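Local structure of tryptophan--tRNA ligase (Aeropyrum pernix, 3A04) at residues Ala282-Arg287 with Glu336-Ala341. The protein catalyses the ATP-dependent attachment of L-tryptophan to tRNA(Trp), releasing AMP and diphosphate. Numbering follows the deposited sequence.
With SF4 (iron/sulfur cluster), chain B.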
loop_
_atom_site.group_PDB
_atom_site.type_symbol
_atom_site.label_atom_id
_atom_site.label_comp_id
_atom_site.label_asym_id
_atom_site.label_seq_id
_atom_site.Cartn_x
_atom_site.Cartn_y
_atom_site.Cartn_z
ATOM N N ALA A 282 24.288 1.838 -36.403
ATOM C CA ALA A 282 23.169 0.858 -36.306
ATOM C C ALA A 282 23.374 -0.391 -37.183
ATOM O O ALA A 282 23.853 -0.292 -38.329
ATOM C CB ALA A 282 21.810 1.497 -36.704
ATOM N N LEU A 283 22.928 -1.543 -36.681
ATOM C CA LEU A 283 22.819 -2.740 -37.528
ATOM C C LEU A 283 21.769 -2.618 -38.650
ATOM O O LEU A 283 20.625 -2.122 -38.448
ATOM C CB LEU A 283 22.548 -3.984 -36.659
ATOM C CG LEU A 283 23.573 -4.172 -35.523
ATOM C CD1 LEU A 283 23.437 -5.511 -34.765
ATOM C CD2 LEU A 283 25.007 -3.989 -35.999
ATOM N N THR A 284 22.164 -3.049 -39.837
ATOM C CA THR A 284 21.286 -3.001 -40.995
ATOM C C THR A 284 21.076 -4.400 -41.564
ATOM O O THR A 284 21.705 -5.360 -41.121
ATOM C CB THR A 284 21.949 -2.166 -42.130
ATOM O OG1 THR A 284 23.128 -2.866 -42.597
ATOM C CG2 THR A 284 22.336 -0.820 -41.610
ATOM N N GLY A 285 20.173 -4.513 -42.518
ATOM C CA GLY A 285 20.124 -5.698 -43.381
ATOM C C GLY A 285 21.006 -5.581 -44.625
ATOM O O GLY A 285 20.626 -6.063 -45.664
ATOM N N GLY A 286 22.134 -4.878 -44.532
ATOM C CA GLY A 286 23.059 -4.664 -45.665
ATOM C C GLY A 286 23.920 -5.916 -45.901
ATOM O O GLY A 286 23.784 -6.926 -45.177
ATOM N N ARG A 287 24.780 -5.894 -46.929
ATOM C CA ARG A 287 25.508 -7.122 -47.307
ATOM C C ARG A 287 26.979 -6.856 -47.250
ATOM O O ARG A 287 27.412 -5.734 -46.887
ATOM C CB ARG A 287 25.105 -7.669 -48.692
ATOM C CG ARG A 287 23.609 -7.762 -49.032
ATOM C CD ARG A 287 22.877 -9.139 -48.821
ATOM N NE ARG A 287 21.537 -9.007 -49.434
ATOM C CZ ARG A 287 20.523 -9.890 -49.410
ATOM N NH1 ARG A 287 20.622 -11.071 -48.794
ATOM N NH2 ARG A 287 19.368 -9.572 -50.013
ATOM N N GLU A 336 23.958 5.588 -47.805
ATOM C CA GLU A 336 23.085 6.694 -48.222
ATOM C C GLU A 336 21.744 6.612 -47.495
ATOM O O GLU A 336 21.135 7.637 -47.200
ATOM C CB GLU A 336 22.844 6.723 -49.729
ATOM C CG GLU A 336 22.565 5.406 -50.366
ATOM C CD GLU A 336 22.597 5.489 -51.926
ATOM O OE1 GLU A 336 21.812 6.346 -52.497
ATOM O OE2 GLU A 336 23.405 4.705 -52.533
ATOM N N CYS A 337 21.277 5.393 -47.293
ATOM C CA CYS A 337 20.090 5.155 -46.514
ATOM C C CYS A 337 20.165 5.728 -45.087
ATOM O O CYS A 337 19.207 6.343 -44.626
ATOM C CB CYS A 337 19.839 3.687 -46.462
ATOM S SG CYS A 337 18.129 3.276 -46.045
ATOM N N LYS A 338 21.316 5.528 -44.428
ATOM C CA LYS A 338 21.592 6.112 -43.132
ATOM C C LYS A 338 21.647 7.602 -43.186
ATOM O O LYS A 338 21.137 8.233 -42.289
ATOM C CB LYS A 338 22.926 5.609 -42.545
ATOM C CG LYS A 338 22.776 4.127 -42.082
ATOM C CD LYS A 338 24.125 3.520 -41.631
ATOM C CE LYS A 338 23.857 2.230 -40.731
ATOM N NZ LYS A 338 25.139 1.549 -40.357
ATOM N N GLN A 339 22.294 8.198 -44.206
ATOM C CA GLN A 339 22.308 9.656 -44.183
ATOM C C GLN A 339 20.875 10.199 -44.444
ATOM O O GLN A 339 20.499 11.198 -43.849
ATOM C CB GLN A 339 23.375 10.236 -45.184
ATOM C CG GLN A 339 23.295 11.745 -45.387
ATOM C CD GLN A 339 23.655 12.604 -44.205
ATOM O OE1 GLN A 339 24.191 12.146 -43.149
ATOM N NE2 GLN A 339 23.404 13.894 -44.379
ATOM N N ILE A 340 20.069 9.549 -45.289
ATOM C CA ILE A 340 18.673 9.970 -45.486
ATOM C C ILE A 340 17.871 9.958 -44.125
ATOM O O ILE A 340 17.152 10.910 -43.753
ATOM C CB ILE A 340 17.977 9.045 -46.537
ATOM C CG1 ILE A 340 18.381 9.390 -48.013
ATOM C CG2 ILE A 340 16.399 9.198 -46.544
ATOM C CD1 ILE A 340 17.951 8.123 -49.034
ATOM N N ALA A 341 18.022 8.878 -43.397
ATOM C CA ALA A 341 17.347 8.745 -42.078
ATOM C C ALA A 341 17.945 9.800 -41.156
ATOM O O ALA A 341 17.198 10.455 -40.436
ATOM C CB ALA A 341 17.610 7.385 -41.557
HETATM FE FE1 SF4 B . 18.564 1.054 -45.812
HETATM FE FE2 SF4 B . 18.208 -1.457 -46.864
HETATM FE FE3 SF4 B . 20.624 -0.728 -45.779
HETATM FE FE4 SF4 B . 18.445 -0.953 -44.139
HETATM S S1 SF4 B . 19.464 -2.674 -45.438
HETATM S S2 SF4 B . 19.977 0.717 -44.096
HETATM S S3 SF4 B . 16.753 -0.297 -45.433
HETATM S S4 SF4 B . 19.643 0.122 -47.710
#
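At the edge of the iron-sulfur cluster pocket, Lys338 of helix 334-364 meets Ala282 and Thr284 in the loop after helix 272-280. The ammonium group of Lys338 donates from NZ to Ala282 O at 3.0 Å, approaching in the carbonyl plane with a C=O...N angle of 146°. It also bonds to Phe280 O, so one lysine ties together two backbone carbonyls where helix 272-280 gives way to the loop. Extended beyond CG, the lysine chain crosses the Thr284 side chain at about a right angle, and Lys338 CE rests on the methyl Thr284 CG2 at 3.5 Å. Thr284 CG2 also lies 3.8 Å from S2 of the cluster. One residue back on the helix, Cys337 SG binds FE1 at 2.3 Å; with SG anti to the backbone N (chi1 -160°), the thiolate reaches the cluster, which Cys303, Cys327 and Cys334 also line. On the loop side, Thr284 OG1 accepts from Gly286 N at 3.0 Å in an ST turn, and the backbone there lies against the cluster, with Gly285 C 3.4 Å from S1. A methionine in place of Lys338 would probably leave the carbonyls of Ala282 and Phe280 without their shared donor, untying helix 334-364 from them.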